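Fructose-2,6-bisphosphatase TIGAR B (Danio rerio, PDB 3E9D) probably hydrolyses fructose-2,6-bisphosphate, and fructose-1,6-bisphosphate as well, thereby restraining glycolysis and steering glucose into the pentose phosphate pathway. Local coordinates at residues Asp19-Ile27 and Glu89-Lys100; Phe51-Ala62 and Pro175-His183. All coordinates share one frame; numbering follows the deposited sequence.

Contact 1. Residues Asp19-Ile27 and Glu89-Lys100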
loop_
_atom_site.group_PDB
_atom_site.type_symbol
_atom_site.label_atom_id
_atom_site.label_comp_id
_atom_site.label_asym_id
_atom_site.label_seq_id
_atom_site.Cartn_x
_atom_site.Cartn_y
_atom_site.Cartn_z
ATOM N N ASP A 19 -14.031 -1.683 -16.846
ATOM C CA ASP A 19 -14.938 -2.711 -17.367
ATOM C C ASP A 19 -15.219 -3.808 -16.347
ATOM O O ASP A 19 -15.915 -4.767 -16.646
ATOM C CB ASP A 19 -14.383 -3.304 -18.661
ATOM C CG ASP A 19 -14.227 -2.264 -19.757
ATOM O OD1 ASP A 19 -14.954 -1.249 -19.732
ATOM O OD2 ASP A 19 -13.364 -2.454 -20.641
ATOM N N LYS A 20 -14.681 -3.645 -15.142
ATOM C CA LYS A 20 -14.830 -4.591 -14.030
ATOM C C LYS A 20 -14.366 -6.005 -14.395
ATOM O O LYS A 20 -15.029 -7.007 -14.084
ATOM C CB LYS A 20 -16.255 -4.567 -13.467
ATOM C CG LYS A 20 -16.698 -3.184 -13.020
ATOM C CD LYS A 20 -18.108 -3.217 -12.472
ATOM C CE LYS A 20 -18.592 -1.807 -12.065
ATOM N NZ LYS A 20 -17.787 -1.265 -10.917
ATOM N N LEU A 21 -13.214 -6.062 -15.060
ATOM C CA LEU A 21 -12.518 -7.319 -15.341
ATOM C C LEU A 21 -11.408 -7.533 -14.314
ATOM O O LEU A 21 -10.754 -6.584 -13.921
ATOM C CB LEU A 21 -11.916 -7.286 -16.740
ATOM C CG LEU A 21 -12.861 -6.919 -17.888
ATOM C CD1 LEU A 21 -12.098 -6.906 -19.206
ATOM C CD2 LEU A 21 -14.004 -7.915 -17.934
ATOM N N LEU A 22 -11.197 -8.780 -13.888
ATOM C CA LEU A 22 -10.151 -9.091 -12.903
ATOM C C LEU A 22 -8.757 -8.853 -13.447
ATOM O O LEU A 22 -8.391 -9.381 -14.508
ATOM C CB LEU A 22 -10.251 -10.531 -12.420
ATOM C CG LEU A 22 -11.024 -10.840 -11.150
ATOM C CD1 LEU A 22 -10.956 -12.332 -10.947
ATOM C CD2 LEU A 22 -10.449 -10.096 -9.918
ATOM N N GLN A 23 -7.975 -8.070 -12.710
ATOM C CA GLN A 23 -6.621 -7.737 -13.149
ATOM C C GLN A 23 -5.567 -8.190 -12.134
ATOM O O GLN A 23 -5.465 -7.620 -11.051
ATOM C CB GLN A 23 -6.523 -6.227 -13.393
ATOM C CG GLN A 23 -5.590 -5.857 -14.542
ATOM C CD GLN A 23 -5.549 -4.360 -14.803
ATOM O OE1 GLN A 23 -4.830 -3.917 -15.673
ATOM N NE2 GLN A 23 -6.273 -3.589 -14.023
ATOM N N GLY A 24 -4.783 -9.205 -12.477
ATOM C CA GLY A 24 -3.832 -9.788 -11.529
ATOM C C GLY A 24 -2.392 -9.585 -11.952
ATOM O O GLY A 24 -1.959 -8.462 -12.170
ATOM N N GLN A 25 -1.650 -10.677 -12.080
ATOM C CA GLN A 25 -0.212 -10.603 -12.354
ATOM C C GLN A 25 0.129 -10.826 -13.807
ATOM O O GLN A 25 1.261 -10.550 -14.214
ATOM C CB GLN A 25 0.553 -11.641 -11.518
ATOM C CG GLN A 25 0.208 -11.628 -10.060
ATOM C CD GLN A 25 1.018 -12.626 -9.239
ATOM O OE1 GLN A 25 1.971 -13.216 -9.730
ATOM N NE2 GLN A 25 0.652 -12.789 -7.974
ATOM N N GLY A 26 -0.825 -11.328 -14.588
ATOM C CA GLY A 26 -0.550 -11.780 -15.948
ATOM C C GLY A 26 -0.876 -10.811 -17.062
ATOM O O GLY A 26 -0.204 -10.796 -18.093
ATOM N N ILE A 27 -1.889 -9.976 -16.859
ATOM C CA ILE A 27 -2.236 -9.001 -17.866
ATOM C C ILE A 27 -1.676 -7.626 -17.470
ATOM O O ILE A 27 -2.155 -6.991 -16.527
ATOM C CB ILE A 27 -3.758 -8.992 -18.098
ATOM C CG1 ILE A 27 -4.229 -10.425 -18.386
ATOM C CG2 ILE A 27 -4.097 -8.097 -19.280
ATOM C CD1 ILE A 27 -5.716 -10.634 -18.259
ATOM N N GLU A 89 -0.002 -7.550 -7.581
ATOM C CA GLU A 89 -1.364 -7.880 -7.232
ATOM C C GLU A 89 -1.518 -9.387 -6.955
ATOM O O GLU A 89 -0.770 -10.202 -7.491
ATOM C CB GLU A 89 -2.291 -7.466 -8.386
ATOM C CG GLU A 89 -3.801 -7.729 -8.144
ATOM C CD GLU A 89 -4.329 -7.077 -6.856
ATOM O OE1 GLU A 89 -3.754 -7.331 -5.773
ATOM O OE2 GLU A 89 -5.328 -6.307 -6.920
ATOM N N ARG A 90 -2.496 -9.736 -6.119
ATOM C CA ARG A 90 -2.917 -11.112 -5.964
ATOM C C ARG A 90 -3.109 -11.795 -7.321
ATOM O O ARG A 90 -3.741 -11.240 -8.235
ATOM C CB ARG A 90 -4.222 -11.161 -5.168
ATOM C CG ARG A 90 -4.746 -12.569 -4.967
ATOM C CD ARG A 90 -5.870 -12.572 -3.929
ATOM N NE ARG A 90 -6.248 -13.949 -3.651
ATOM C CZ ARG A 90 -7.294 -14.308 -2.921
ATOM N NH1 ARG A 90 -8.083 -13.379 -2.367
ATOM N NH2 ARG A 90 -7.541 -15.600 -2.748
ATOM N N GLY A 91 -2.554 -13.001 -7.459
ATOM C CA GLY A 91 -2.737 -13.768 -8.693
ATOM C C GLY A 91 -4.132 -14.358 -8.766
ATOM O O GLY A 91 -4.625 -14.914 -7.783
ATOM N N PHE A 92 -4.766 -14.256 -9.935
ATOM C CA PHE A 92 -6.115 -14.813 -10.125
ATOM C C PHE A 92 -6.170 -15.962 -11.130
ATOM O O PHE A 92 -7.251 -16.428 -11.449
ATOM C CB PHE A 92 -7.126 -13.701 -10.496
ATOM C CG PHE A 92 -7.332 -12.700 -9.386
ATOM C CD1 PHE A 92 -8.027 -13.059 -8.238
ATOM C CD2 PHE A 92 -6.777 -11.432 -9.464
ATOM C CE1 PHE A 92 -8.185 -12.150 -7.193
ATOM C CE2 PHE A 92 -6.939 -10.509 -8.413
ATOM C CZ PHE A 92 -7.635 -10.867 -7.293
ATOM N N GLY A 93 -5.012 -16.402 -11.633
ATOM C CA GLY A 93 -4.940 -17.627 -12.448
ATOM C C GLY A 93 -5.894 -17.558 -13.624
ATOM O O GLY A 93 -5.947 -16.538 -14.335
ATOM N N VAL A 94 -6.680 -18.609 -13.808
ATOM C CA VAL A 94 -7.576 -18.679 -14.980
ATOM C C VAL A 94 -8.731 -17.650 -14.944
ATOM O O VAL A 94 -9.367 -17.410 -15.964
ATOM C CB VAL A 94 -8.152 -20.101 -15.202
ATOM C CG1 VAL A 94 -7.029 -21.090 -15.542
ATOM C CG2 VAL A 94 -8.986 -20.567 -13.977
ATOM N N ALA A 95 -8.978 -17.042 -13.784
ATOM C CA ALA A 95 -10.036 -16.033 -13.638
ATOM C C ALA A 95 -9.616 -14.655 -14.154
ATOM O O ALA A 95 -10.455 -13.777 -14.366
ATOM C CB ALA A 95 -10.483 -15.950 -12.190
ATOM N N GLU A 96 -8.318 -14.468 -14.364
ATOM C CA GLU A 96 -7.795 -13.158 -14.736
ATOM C C GLU A 96 -8.295 -12.735 -16.112
ATOM O O GLU A 96 -8.296 -13.533 -17.055
ATOM C CB GLU A 96 -6.270 -13.145 -14.702
ATOM C CG GLU A 96 -5.683 -11.754 -14.914
ATOM C CD GLU A 96 -4.164 -11.698 -14.788
ATOM O OE1 GLU A 96 -3.506 -12.763 -14.740
ATOM O OE2 GLU A 96 -3.635 -10.574 -14.746
ATOM N N GLY A 97 -8.721 -11.483 -16.228
ATOM C CA GLY A 97 -9.264 -10.985 -17.494
ATOM C C GLY A 97 -10.728 -11.312 -17.719
ATOM O O GLY A 97 -11.308 -10.890 -18.713
ATOM N N ARG A 98 -11.324 -12.069 -16.803
ATOM C CA ARG A 98 -12.750 -12.377 -16.840
ATOM C C ARG A 98 -13.469 -11.406 -15.929
ATOM O O ARG A 98 -12.869 -10.894 -14.998
ATOM C CB ARG A 98 -13.035 -13.798 -16.330
ATOM C CG ARG A 98 -12.268 -14.920 -16.993
ATOM C CD ARG A 98 -12.816 -15.225 -18.347
ATOM N NE ARG A 98 -13.171 -16.635 -18.463
ATOM C CZ ARG A 98 -14.419 -17.098 -18.490
ATOM N NH1 ARG A 98 -15.451 -16.262 -18.412
ATOM N NH2 ARG A 98 -14.637 -18.404 -18.602
ATOM N N PRO A 99 -14.771 -11.165 -16.182
ATOM C CA PRO A 99 -15.557 -10.317 -15.300
ATOM C C PRO A 99 -15.377 -10.777 -13.873
ATOM O O PRO A 99 -15.333 -11.980 -13.629
ATOM C CB PRO A 99 -16.994 -10.594 -15.751
ATOM C CG PRO A 99 -16.875 -10.909 -17.189
ATOM C CD PRO A 99 -15.557 -11.632 -17.347
ATOM N N LYS A 100 -15.236 -9.837 -12.946
ATOM C CA LYS A 100 -15.240 -10.141 -11.513
ATOM C C LYS A 100 -16.447 -11.016 -11.123
ATOM O O LYS A 100 -16.401 -11.761 -10.142
ATOM C CB LYS A 100 -15.258 -8.851 -10.695
ATOM C CG LYS A 100 -13.969 -8.036 -10.723
ATOM C CD LYS A 100 -14.203 -6.689 -10.053
ATOM C CE LYS A 100 -12.908 -5.939 -9.832
ATOM N NZ LYS A 100 -12.313 -6.277 -8.519
HETATM O O HOH W 1 -3.106 -13.158 -11.995
#

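Contact 2. Residues Phe51-Ala62 and Pro175-His183. With PO4 (phosphate ion), chain C.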
loop_
_atom_site.group_PDB
_atom_site.type_symbol
_atom_site.label_atom_id
_atom_site.label_comp_id
_atom_site.label_asym_id
_atom_site.label_seq_id
_atom_site.Cartn_x
_atom_site.Cartn_y
_atom_site.Cartn_z
ATOM N N PHE A 51 9.447 12.075 -0.007
ATOM C CA PHE A 51 9.586 10.632 0.079
ATOM C C PHE A 51 11.057 10.278 -0.051
ATOM O O PHE A 51 11.644 10.468 -1.100
ATOM C CB PHE A 51 8.734 9.949 -0.993
ATOM C CG PHE A 51 7.267 10.265 -0.882
ATOM C CD1 PHE A 51 6.523 9.805 0.212
ATOM C CD2 PHE A 51 6.626 11.032 -1.860
ATOM C CE1 PHE A 51 5.159 10.086 0.324
ATOM C CE2 PHE A 51 5.250 11.330 -1.764
ATOM C CZ PHE A 51 4.515 10.855 -0.672
ATOM N N THR A 52 11.652 9.807 1.048
ATOM C CA THR A 52 13.057 9.377 1.073
ATOM C C THR A 52 13.231 8.052 0.366
ATOM O O THR A 52 14.325 7.700 -0.066
ATOM C CB THR A 52 13.562 9.224 2.530
ATOM O OG1 THR A 52 12.663 8.368 3.257
ATOM C CG2 THR A 52 13.625 10.594 3.240
ATOM N N ASN A 53 12.154 7.295 0.241
ATOM C CA ASN A 53 12.240 5.971 -0.352
ATOM C C ASN A 53 10.967 5.688 -1.107
ATOM O O ASN A 53 9.891 6.072 -0.653
ATOM C CB ASN A 53 12.390 4.917 0.749
ATOM C CG ASN A 53 13.624 5.137 1.605
ATOM O OD1 ASN A 53 13.592 5.891 2.585
ATOM N ND2 ASN A 53 14.722 4.504 1.222
ATOM N N VAL A 54 11.080 5.020 -2.255
ATOM C CA VAL A 54 9.902 4.701 -3.058
ATOM C C VAL A 54 9.962 3.238 -3.559
ATOM O O VAL A 54 10.964 2.810 -4.151
ATOM C CB VAL A 54 9.744 5.642 -4.269
ATOM C CG1 VAL A 54 8.519 5.228 -5.110
ATOM C CG2 VAL A 54 9.625 7.103 -3.844
ATOM N N PHE A 55 8.872 2.507 -3.347
ATOM C CA PHE A 55 8.769 1.092 -3.700
ATOM C C PHE A 55 7.512 0.893 -4.531
ATOM O O PHE A 55 6.429 1.390 -4.176
ATOM C CB PHE A 55 8.728 0.221 -2.440
ATOM C CG PHE A 55 9.863 0.503 -1.494
ATOM C CD1 PHE A 55 11.118 -0.022 -1.739
ATOM C CD2 PHE A 55 9.687 1.358 -0.407
ATOM C CE1 PHE A 55 12.196 0.277 -0.899
ATOM C CE2 PHE A 55 10.763 1.664 0.450
ATOM C CZ PHE A 55 12.015 1.119 0.199
ATOM N N VAL A 56 7.647 0.178 -5.639
ATOM C CA VAL A 56 6.519 -0.018 -6.544
ATOM C C VAL A 56 6.511 -1.455 -6.999
ATOM O O VAL A 56 7.576 -2.070 -7.144
ATOM C CB VAL A 56 6.659 0.876 -7.812
ATOM C CG1 VAL A 56 5.334 0.955 -8.550
ATOM C CG2 VAL A 56 7.129 2.287 -7.429
ATOM N N SER A 57 5.328 -1.987 -7.288
ATOM C CA SER A 57 5.285 -3.297 -7.928
ATOM C C SER A 57 5.915 -3.233 -9.339
ATOM O O SER A 57 6.121 -2.145 -9.898
ATOM C CB SER A 57 3.864 -3.851 -7.962
ATOM O OG SER A 57 3.203 -3.576 -9.171
ATOM N N ASN A 58 6.244 -4.410 -9.863
ATOM C CA ASN A 58 6.789 -4.596 -11.199
ATOM C C ASN A 58 5.759 -4.364 -12.327
ATOM O O ASN A 58 6.117 -4.445 -13.496
ATOM C CB ASN A 58 7.307 -6.056 -11.304
ATOM C CG ASN A 58 6.199 -7.073 -11.046
ATOM O OD1 ASN A 58 5.596 -7.076 -9.980
ATOM N ND2 ASN A 58 5.910 -7.927 -12.030
ATOM N N LEU A 59 4.490 -4.115 -11.988
ATOM C CA LEU A 59 3.410 -4.032 -12.992
ATOM C C LEU A 59 3.249 -2.606 -13.536
ATOM O O LEU A 59 3.329 -1.650 -12.783
ATOM C CB LEU A 59 2.079 -4.569 -12.420
ATOM C CG LEU A 59 2.129 -6.056 -11.994
ATOM C CD1 LEU A 59 0.879 -6.470 -11.190
ATOM C CD2 LEU A 59 2.322 -6.941 -13.213
ATOM N N GLN A 60 3.066 -2.496 -14.854
ATOM C CA GLN A 60 3.087 -1.210 -15.556
ATOM C C GLN A 60 2.128 -0.180 -14.939
ATOM O O GLN A 60 2.515 0.976 -14.738
ATOM C CB GLN A 60 2.779 -1.399 -17.049
ATOM C CG GLN A 60 2.682 -0.083 -17.807
ATOM C CD GLN A 60 2.424 -0.231 -19.298
ATOM O OE1 GLN A 60 1.809 -1.203 -19.762
ATOM N NE2 GLN A 60 2.883 0.754 -20.059
ATOM N N ARG A 61 0.895 -0.596 -14.632
ATOM C CA ARG A 61 -0.110 0.337 -14.091
ATOM C C ARG A 61 0.377 1.022 -12.806
ATOM O O ARG A 61 0.077 2.194 -12.574
ATOM C CB ARG A 61 -1.483 -0.341 -13.887
ATOM C CG ARG A 61 -1.500 -1.577 -12.957
ATOM C CD ARG A 61 -2.742 -2.432 -13.261
ATOM N NE ARG A 61 -2.920 -3.579 -12.364
ATOM C CZ ARG A 61 -2.446 -4.805 -12.602
ATOM N NH1 ARG A 61 -1.747 -5.043 -13.705
ATOM N NH2 ARG A 61 -2.684 -5.795 -11.746
ATOM N N ALA A 62 1.126 0.278 -11.990
ATOM C CA ALA A 62 1.680 0.776 -10.724
ATOM C C ALA A 62 2.925 1.644 -10.957
ATOM O O ALA A 62 3.061 2.757 -10.387
ATOM C CB ALA A 62 2.006 -0.420 -9.780
ATOM N N PRO A 175 10.488 12.779 9.322
ATOM C CA PRO A 175 11.211 13.054 8.076
ATOM C C PRO A 175 11.474 11.815 7.214
ATOM O O PRO A 175 11.541 11.932 5.988
ATOM C CB PRO A 175 12.543 13.669 8.557
ATOM C CG PRO A 175 12.696 13.241 9.992
ATOM C CD PRO A 175 11.290 13.103 10.523
ATOM N N VAL A 176 11.609 10.639 7.826
ATOM C CA VAL A 176 11.825 9.416 7.053
ATOM C C VAL A 176 10.469 8.882 6.561
ATOM O O VAL A 176 9.563 8.621 7.348
ATOM C CB VAL A 176 12.627 8.344 7.851
ATOM C CG1 VAL A 176 12.830 7.097 6.999
ATOM C CG2 VAL A 176 13.994 8.901 8.276
ATOM N N HIS A 177 10.311 8.764 5.251
ATOM C CA HIS A 177 8.967 8.584 4.685
ATOM C C HIS A 177 9.036 7.805 3.387
ATOM O O HIS A 177 9.582 8.299 2.384
ATOM C CB HIS A 177 8.316 9.947 4.432
ATOM C CG HIS A 177 6.825 9.890 4.249
ATOM N ND1 HIS A 177 5.995 10.911 4.651
ATOM C CD2 HIS A 177 6.019 8.943 3.707
ATOM C CE1 HIS A 177 4.738 10.596 4.375
ATOM N NE2 HIS A 177 4.725 9.405 3.803
ATOM N N ALA A 178 8.496 6.585 3.419
ATOM C CA ALA A 178 8.475 5.710 2.253
ATOM C C ALA A 178 7.142 5.807 1.520
ATOM O O ALA A 178 6.091 5.944 2.153
ATOM C CB ALA A 178 8.741 4.264 2.668
ATOM N N LEU A 179 7.197 5.735 0.188
ATOM C CA LEU A 179 5.998 5.623 -0.650
ATOM C C LEU A 179 5.924 4.217 -1.205
ATOM O O LEU A 179 6.929 3.674 -1.648
ATOM C CB LEU A 179 6.055 6.632 -1.802
ATOM C CG LEU A 179 4.952 6.594 -2.872
ATOM C CD1 LEU A 179 3.605 6.970 -2.220
ATOM C CD2 LEU A 179 5.303 7.587 -4.017
ATOM N N MET A 180 4.738 3.616 -1.168
ATOM C CA MET A 180 4.541 2.270 -1.677
ATOM C C MET A 180 3.390 2.379 -2.666
ATOM O O MET A 180 2.329 2.887 -2.318
ATOM C CB MET A 180 4.216 1.302 -0.519
ATOM C CG MET A 180 3.720 -0.100 -0.927
ATOM S SD MET A 180 3.150 -1.078 0.526
ATOM C CE MET A 180 1.816 -1.976 -0.252
ATOM N N VAL A 181 3.594 1.906 -3.898
ATOM C CA VAL A 181 2.530 1.947 -4.915
ATOM C C VAL A 181 2.226 0.513 -5.343
ATOM O O VAL A 181 3.117 -0.204 -5.788
ATOM C CB VAL A 181 2.872 2.887 -6.112
ATOM C CG1 VAL A 181 1.698 2.956 -7.116
ATOM C CG2 VAL A 181 3.167 4.306 -5.591
ATOM N N SER A 182 0.967 0.110 -5.195
ATOM C CA SER A 182 0.580 -1.283 -5.341
ATOM C C SER A 182 -0.870 -1.441 -5.852
ATOM O O SER A 182 -1.374 -0.612 -6.627
ATOM C CB SER A 182 0.807 -2.032 -3.998
ATOM O OG SER A 182 0.647 -3.447 -4.125
ATOM N N HIS A 183 -1.523 -2.512 -5.413
ATOM C CA HIS A 183 -2.743 -2.987 -6.029
ATOM C C HIS A 183 -3.821 -3.262 -4.971
ATOM O O HIS A 183 -3.495 -3.516 -3.812
ATOM C CB HIS A 183 -2.430 -4.253 -6.818
ATOM C CG HIS A 183 -1.355 -4.056 -7.834
ATOM N ND1 HIS A 183 -1.624 -3.676 -9.127
ATOM C CD2 HIS A 183 -0.007 -4.144 -7.736
ATOM C CE1 HIS A 183 -0.487 -3.546 -9.789
ATOM N NE2 HIS A 183 0.508 -3.828 -8.965
HETATM P P PO4 C . -5.635 -3.943 -9.300
HETATM O O1 PO4 C . -4.304 -4.256 -9.934
HETATM O O2 PO4 C . -5.513 -3.002 -8.124
HETATM O O3 PO4 C . -6.553 -3.281 -10.302
HETATM O O4 PO4 C . -6.310 -5.225 -8.863
#

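Contact 1. Residues Asp19-Ile27 and Glu89-Lys100
Glu89, the probable proton donor/acceptor of this histidine phosphatase, opens the second loop by accepting a hydrogen bond at its backbone O from Gln25 NE2 (3.0 Å), which lies in the carbonyl plane. Its CG lies against Gln23 O, and a bend at chi2 (55°) then turns the carboxylate away to the backbone N-H groups of Ala185 and Phe186. The Phe92 ring takes Leu22 CD2 over the centre of one face, a CH-pi contact with the methyl 3.8 Å from the ring centroid, and Gly24 CA approaches the ring edge. A water links Phe92 N with Gln25 N. Leu22 CD1 meets Ala95 CB at 3.9 Å, completing an apolar patch that Leu103 of helix 100-110 joins. Glu96 supplies the main side-chain acceptor. With CG anti to the backbone N (chi1 -173°) and the chain extended, its OE2 accepts from three backbone donors: Ile27 N at 2.8 Å and Gly24 N at 2.9 Å come from opposite faces of the carboxylate, each well out of its plane, and Gly26 N uses the syn lone pair. Gly97 N donates to Leu22 O (2.7 Å), Leu22 N to Arg98 O (2.9 Å), and Lys100 N to Lys20 O (3.1 Å). One carboxylate thus gathers backbone N-H groups of the 24-27 loop, which probably stabilises its charge and fixes the loop beside the catalytic pocket without regular secondary structure.

Contact 2. Residues Phe51-Ala62 and Pro175-His183
Phosphate O1 is gripped by three donors: Arg61 NE, Arg61 NH2 and His183 ND1, each at 2.9 Å from O1. It lies in the plane of the guanidinium at its edge, and near the plane of the imidazole. Arg61 NH2 also bonds Gly24 O. The two groups are turned 67° apart, with His183 CE1 over one face of the guanidinium. On the far side of the imidazole, His183 NE2 and Ser57 OG are 2.7 Å apart in a hydrogen bond whose donor may be either. Ser57 OG also accepts from Leu59 N, an ST turn, so the hydroxyl ties the ring to the start of helix 60-71. Bonds at both ring nitrogens hold the rotation of this probable transition-state stabiliser, and Leu59 CD1 and Ala62 CB pack against it.

Such a site at the C-terminal ends of parallel strands is characteristic of the phosphoglycerate mutase family. Here strands 53-56 and 177-182 run parallel as neighbours in the central sheet, their axes 15° apart. The ladder alternates: Leu179 N gives to Asn53 O, Phe55 N to Leu179 O (2.8 Å), Val181 N to Phe55 O, and Ser57 N to Val181 O. Val54 CG1 meets Leu179 CD2, and Val56 CG1 meets Val181 CB, on the sheet face that helix 60-71 covers. On the other face Phe55 sets its ring edge against Ala178 CB and reaches helix 125-146.

At the strand starts Thr52 OG1 accepts from His177 N (3.1 Å) and donates to Asn53 OD1. Phe51 points its edge at the face of His177 in a T-shaped pair, planes at 86°, while Leu179 CB lies over a Phe51 face. His177 NE2 bonds Thr7 OG1 of the neighbouring strand 2-10.

How the contacts relate
The two contacts illustrate how one active site draws on both core and periphery. Contact 2 is buried near the middle of the chain and joins neighbouring strands of the sheet through a repetitive backbone ladder and apolar side chains. Contact 1, partly buried and further out, joins two irregular loops, so a carboxylate and a water supplement a few isolated backbone bonds. They meet at the phosphate pocket: Arg61 NH2 probably bonds Gly24 O at 2.8 Å, and Glu89 packs against His183. Loop 89-100 therefore offers a probable acid/base residue, whereas the strand ends and helix 60-71 offer groups that bind the anion.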